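Local structure of DNA mismatch repair protein MutS (Thermus aquaticus, 1EWQ) at residues Glu310-Val313 with Ala317-Glu320; Gln357-Leu362 with Arg522-Leu527. The protein takes part in DNA mismatch repair, binding mismatched DNA as an ATP-dependent damage sensor with weak ATPase activity of its own. One frame throughout, in Å; residues are numbered along the deposited sequence.

Contact 1 of 2, residues Glu310-Val313 with Ala317-Glu320; sequences EGFV and ALRE
Phe-312 and Arg-319 bring the two backbones to 5.3 Å, CA to CA, where the end of helix 299-314 leads into helix 316-326 through the short turn joining these two consecutive helices of MutS domain III. The bond that closes the turn runs from side chain to main chain: Arg-319 NH1 donates to Phe-312 O over 2.8 Å at an N-H...O angle of 154°. The oxygen lies near the guanidinium plane, and the donor sits in the carbonyl plane. With CG anti to the backbone N (chi1 -175°) and a bend at chi3 (67°), the arginine chain wraps the carbonyl, Arg-319 CD coming to 3.2 Å from Phe-312 O. Side-on, the guanidinium grips a single oxygen of its neighbour: Arg-319 NE and NH2 stand 3.1 and 3.0 Å from Glu-320 OE2, NH2 meeting the anti lone pair. Glu-535 shares the charge through a salt bridge to NE, which may offset the closeness of the two glutamates. A methionine in place of Arg-319 would probably leave the Phe-312 carbonyl without this donor and Glu-320 and Glu-535 close together without the cation they share. Tyr-530 and Ala-534 of helix 514-540 also touch the ring of Phe-312. That ring lies against the base of Arg-319, Phe-312 CD2 being 3.7 Å from Arg-319 CA, while Phe-312 CE2 meets Leu-318 CG at 4.1 Å.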
loop_
_atom_site.group_PDB
_atom_site.type_symbol
_atom_site.label_atom_id
_atom_site.label_comp_id
_atom_site.label_asym_id
_atom_site.label_seq_id
_atom_site.Cartn_x
_atom_site.Cartn_y
_atom_site.Cartn_z
ATOM N N GLU C 310 -10.871 -28.228 -28.836
ATOM C CA GLU C 310 -11.758 -28.187 -29.990
ATOM C C GLU C 310 -13.042 -28.943 -29.708
ATOM O O GLU C 310 -14.119 -28.530 -30.127
ATOM C CB GLU C 310 -11.063 -28.795 -31.206
ATOM C CG GLU C 310 -11.874 -28.714 -32.484
ATOM C CD GLU C 310 -11.020 -28.947 -33.719
ATOM O OE1 GLU C 310 -10.558 -30.081 -33.928
ATOM O OE2 GLU C 310 -10.798 -27.981 -34.476
ATOM N N GLY C 311 -12.911 -30.053 -28.989
ATOM C CA GLY C 311 -14.065 -30.861 -28.649
ATOM C C GLY C 311 -15.063 -30.095 -27.803
ATOM O O GLY C 311 -16.271 -30.240 -27.986
ATOM N N PHE C 312 -14.574 -29.285 -26.870
ATOM C CA PHE C 312 -15.477 -28.508 -26.029
ATOM C C PHE C 312 -15.962 -27.268 -26.773
ATOM O O PHE C 312 -16.968 -26.675 -26.402
ATOM C CB PHE C 312 -14.800 -28.098 -24.720
ATOM C CG PHE C 312 -14.863 -29.149 -23.645
ATOM C CD1 PHE C 312 -13.698 -29.682 -23.104
ATOM C CD2 PHE C 312 -16.086 -29.587 -23.156
ATOM C CE1 PHE C 312 -13.750 -30.634 -22.090
ATOM C CE2 PHE C 312 -16.151 -30.543 -22.138
ATOM C CZ PHE C 312 -14.978 -31.068 -21.602
ATOM N N VAL C 313 -15.241 -26.873 -27.818
ATOM C CA VAL C 313 -15.648 -25.719 -28.602
ATOM C C VAL C 313 -16.879 -26.113 -29.411
ATOM O O VAL C 313 -17.805 -25.326 -29.565
ATOM C CB VAL C 313 -14.529 -25.255 -29.566
ATOM C CG1 VAL C 313 -15.106 -24.330 -30.635
ATOM C CG2 VAL C 313 -13.439 -24.527 -28.784
ATOM N N ALA C 317 -23.310 -27.573 -25.424
ATOM C CA ALA C 317 -24.129 -28.006 -24.300
ATOM C C ALA C 317 -23.267 -28.709 -23.248
ATOM O O ALA C 317 -23.320 -28.381 -22.064
ATOM C CB ALA C 317 -25.249 -28.940 -24.802
ATOM N N LEU C 318 -22.467 -29.669 -23.688
ATOM C CA LEU C 318 -21.592 -30.409 -22.792
ATOM C C LEU C 318 -20.613 -29.481 -22.072
ATOM O O LEU C 318 -20.381 -29.614 -20.864
ATOM C CB LEU C 318 -20.811 -31.453 -23.583
ATOM C CG LEU C 318 -19.807 -32.275 -22.781
ATOM C CD1 LEU C 318 -20.534 -33.046 -21.673
ATOM C CD2 LEU C 318 -19.080 -33.225 -23.717
ATOM N N ARG C 319 -20.043 -28.548 -22.828
ATOM C CA ARG C 319 -19.090 -27.595 -22.282
ATOM C C ARG C 319 -19.697 -26.758 -21.160
ATOM O O ARG C 319 -19.119 -26.643 -20.077
ATOM C CB ARG C 319 -18.575 -26.653 -23.373
ATOM C CG ARG C 319 -17.485 -25.708 -22.871
ATOM C CD ARG C 319 -17.119 -24.650 -23.899
ATOM N NE ARG C 319 -18.213 -23.715 -24.134
ATOM C CZ ARG C 319 -18.838 -23.576 -25.298
ATOM N NH1 ARG C 319 -18.476 -24.317 -26.337
ATOM N NH2 ARG C 319 -19.809 -22.688 -25.425
ATOM N N GLU C 320 -20.856 -26.158 -21.423
ATOM C CA GLU C 320 -21.506 -25.320 -20.422
ATOM C C GLU C 320 -22.011 -26.167 -19.251
ATOM O O GLU C 320 -22.011 -25.720 -18.096
ATOM C CB GLU C 320 -22.667 -24.539 -21.056
ATOM C CG GLU C 320 -22.250 -23.597 -22.198
ATOM C CD GLU C 320 -21.265 -22.527 -21.746
ATOM O OE1 GLU C 320 -21.353 -22.093 -20.572
ATOM O OE2 GLU C 320 -20.416 -22.116 -22.566
#

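Contact 2 of 2, residues Gln357-Leu362 with Arg522-Leu527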
loop_
_atom_site.group_PDB
_atom_site.type_symbol
_atom_site.label_atom_id
_atom_site.label_comp_id
_atom_site.label_asym_id
_atom_site.label_seq_id
_atom_site.Cartn_x
_atom_site.Cartn_y
_atom_site.Cartn_z
ATOM N N GLN C 357 -21.175 -35.297 -4.490
ATOM C CA GLN C 357 -22.536 -35.410 -5.015
ATOM C C GLN C 357 -22.550 -34.880 -6.448
ATOM O O GLN C 357 -23.422 -35.214 -7.244
ATOM C CB GLN C 357 -23.514 -34.614 -4.141
ATOM C CG GLN C 357 -23.605 -35.137 -2.711
ATOM C CD GLN C 357 -24.546 -34.333 -1.827
ATOM O OE1 GLN C 357 -24.437 -33.109 -1.731
ATOM N NE2 GLN C 357 -25.464 -35.027 -1.162
ATOM N N ILE C 358 -21.562 -34.054 -6.766
ATOM C CA ILE C 358 -21.431 -33.474 -8.097
ATOM C C ILE C 358 -20.761 -34.488 -9.020
ATOM O O ILE C 358 -21.109 -34.617 -10.194
ATOM C CB ILE C 358 -20.553 -32.202 -8.050
ATOM C CG1 ILE C 358 -21.261 -31.120 -7.235
ATOM C CG2 ILE C 358 -20.224 -31.724 -9.467
ATOM C CD1 ILE C 358 -20.387 -29.927 -6.942
ATOM N N LEU C 359 -19.806 -35.215 -8.455
ATOM C CA LEU C 359 -19.026 -36.209 -9.177
ATOM C C LEU C 359 -19.845 -37.119 -10.086
ATOM O O LEU C 359 -19.542 -37.245 -11.267
ATOM C CB LEU C 359 -18.214 -37.035 -8.183
ATOM C CG LEU C 359 -16.905 -37.601 -8.722
ATOM C CD1 LEU C 359 -16.068 -36.467 -9.311
ATOM C CD2 LEU C 359 -16.156 -38.311 -7.596
ATOM N N PRO C 360 -20.890 -37.773 -9.550
ATOM C CA PRO C 360 -21.713 -38.658 -10.380
ATOM C C PRO C 360 -22.414 -37.948 -11.538
ATOM O O PRO C 360 -22.657 -38.549 -12.581
ATOM C CB PRO C 360 -22.690 -39.266 -9.378
ATOM C CG PRO C 360 -22.752 -38.247 -8.287
ATOM C CD PRO C 360 -21.329 -37.815 -8.146
ATOM N N GLU C 361 -22.734 -36.671 -11.358
ATOM C CA GLU C 361 -23.387 -35.903 -12.413
ATOM C C GLU C 361 -22.392 -35.624 -13.546
ATOM O O GLU C 361 -22.739 -35.698 -14.724
ATOM C CB GLU C 361 -23.929 -34.586 -11.849
ATOM C CG GLU C 361 -24.927 -34.758 -10.708
ATOM C CD GLU C 361 -25.469 -33.430 -10.202
ATOM O OE1 GLU C 361 -26.194 -32.746 -10.960
ATOM O OE2 GLU C 361 -25.162 -33.066 -9.047
ATOM N N LEU C 362 -21.155 -35.296 -13.181
ATOM C CA LEU C 362 -20.115 -35.041 -14.173
ATOM C C LEU C 362 -19.825 -36.345 -14.899
ATOM O O LEU C 362 -19.697 -36.375 -16.121
ATOM C CB LEU C 362 -18.831 -34.553 -13.502
ATOM C CG LEU C 362 -18.758 -33.103 -13.039
ATOM C CD1 LEU C 362 -17.542 -32.927 -12.152
ATOM C CD2 LEU C 362 -18.698 -32.179 -14.243
ATOM N N ARG C 522 -7.220 -34.409 -10.201
ATOM C CA ARG C 522 -6.350 -34.223 -11.375
ATOM C C ARG C 522 -7.155 -34.246 -12.669
ATOM O O ARG C 522 -6.992 -33.383 -13.532
ATOM C CB ARG C 522 -5.273 -35.315 -11.468
ATOM C CG ARG C 522 -4.496 -35.527 -10.204
ATOM C CD ARG C 522 -3.277 -36.430 -10.422
ATOM N NE ARG C 522 -2.688 -36.805 -9.133
ATOM C CZ ARG C 522 -2.932 -37.951 -8.507
ATOM N NH1 ARG C 522 -3.746 -38.844 -9.050
ATOM N NH2 ARG C 522 -2.376 -38.197 -7.330
ATOM N N ILE C 523 -8.016 -35.250 -12.794
ATOM C CA ILE C 523 -8.855 -35.416 -13.973
ATOM C C ILE C 523 -9.727 -34.191 -14.202
ATOM O O ILE C 523 -9.726 -33.602 -15.282
ATOM C CB ILE C 523 -9.753 -36.665 -13.824
ATOM C CG1 ILE C 523 -8.881 -37.921 -13.843
ATOM C CG2 ILE C 523 -10.789 -36.701 -14.933
ATOM C CD1 ILE C 523 -9.625 -39.219 -13.535
ATOM N N LEU C 524 -10.466 -33.801 -13.171
ATOM C CA LEU C 524 -11.356 -32.654 -13.277
ATOM C C LEU C 524 -10.610 -31.350 -13.504
ATOM O O LEU C 524 -11.139 -30.433 -14.136
ATOM C CB LEU C 524 -12.238 -32.563 -12.033
ATOM C CG LEU C 524 -13.123 -33.801 -11.894
ATOM C CD1 LEU C 524 -14.011 -33.687 -10.660
ATOM C CD2 LEU C 524 -13.964 -33.965 -13.163
ATOM N N ALA C 525 -9.387 -31.261 -12.995
ATOM C CA ALA C 525 -8.596 -30.049 -13.192
ATOM C C ALA C 525 -8.314 -29.919 -14.691
ATOM O O ALA C 525 -8.468 -28.848 -15.280
ATOM C CB ALA C 525 -7.278 -30.131 -12.415
ATOM N N GLU C 526 -7.907 -31.022 -15.304
ATOM C CA GLU C 526 -7.610 -31.008 -16.728
ATOM C C GLU C 526 -8.842 -30.640 -17.551
ATOM O O GLU C 526 -8.784 -29.775 -18.420
ATOM C CB GLU C 526 -7.070 -32.371 -17.169
ATOM C CG GLU C 526 -5.759 -32.265 -17.917
ATOM C CD GLU C 526 -5.224 -33.605 -18.366
ATOM O OE1 GLU C 526 -4.967 -34.472 -17.499
ATOM O OE2 GLU C 526 -5.063 -33.781 -19.591
ATOM N N LEU C 527 -9.962 -31.294 -17.266
ATOM C CA LEU C 527 -11.199 -31.019 -17.986
ATOM C C LEU C 527 -11.627 -29.575 -17.754
ATOM O O LEU C 527 -12.199 -28.948 -18.639
ATOM C CB LEU C 527 -12.299 -31.974 -17.523
ATOM C CG LEU C 527 -11.930 -33.441 -17.727
ATOM C CD1 LEU C 527 -12.908 -34.330 -16.994
ATOM C CD2 LEU C 527 -11.913 -33.754 -19.226
#
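Leu-362 and Leu-524 mark the nearest backbone approach, 9.1 Å between CA atoms, so helices 346-366 and 514-540 meet here through side chains alone. This is apolar helix-helix packing inside the helical part of MutS domain III, joining segments more than 150 residues apart in sequence. The segment 357-362 is kinked: Pro-360 has no N-H to give to the preceding turn, and the N of Glu-361 makes a weak bond to Ile-358 O, before Leu-362 N bonds to that same oxygen at 3.1 Å. Leu-524 is common to both pairs; within the two segments its CD1 meets both partners, its CD2 Leu-362 alone. Leu-524 CD1 touches Leu-359 CD1 at 3.7 Å, the two side chains approaching at a slant, whereas Leu-524 CD2 lies 3.9 Å from Leu-362 CD1, where the side chains meet tip to tip. Leu-359 points its CB past the other helix, but with CG anti to the backbone N (chi1 -151°) its end swings back to the contact. All three leucines are buried. Leu-325 and Leu-326 of helix 316-326 pack on Leu-362, and Leu-329 on Leu-524, extending the apolar core around the pair. Leu-362 CD1 also reaches the other branch of its partner, lying 3.9 Å from Leu-524 CD1.

Contacts 1 and 2 lie in series along the chain, the first closing before the second opens, with centres 15 Å apart in MutS domain III. Contact 1 is a local turn between successive helices; contact 2 brings together helices distant in sequence. Helix 514-540 unites them, bearing one segment of contact 2 and, farther along, packing Tyr-530 and Ala-534 against contact 1. Helix 316-326 likewise starts in contact 1 and ends beside Leu-362. The two contacts touch directly, Phe-312 CE1 lying 4.1 Å from Leu-527 O. Together they knit the helical part of the domain well away from the bound DNA, about 40 and 33 Å from it at the nearest atoms.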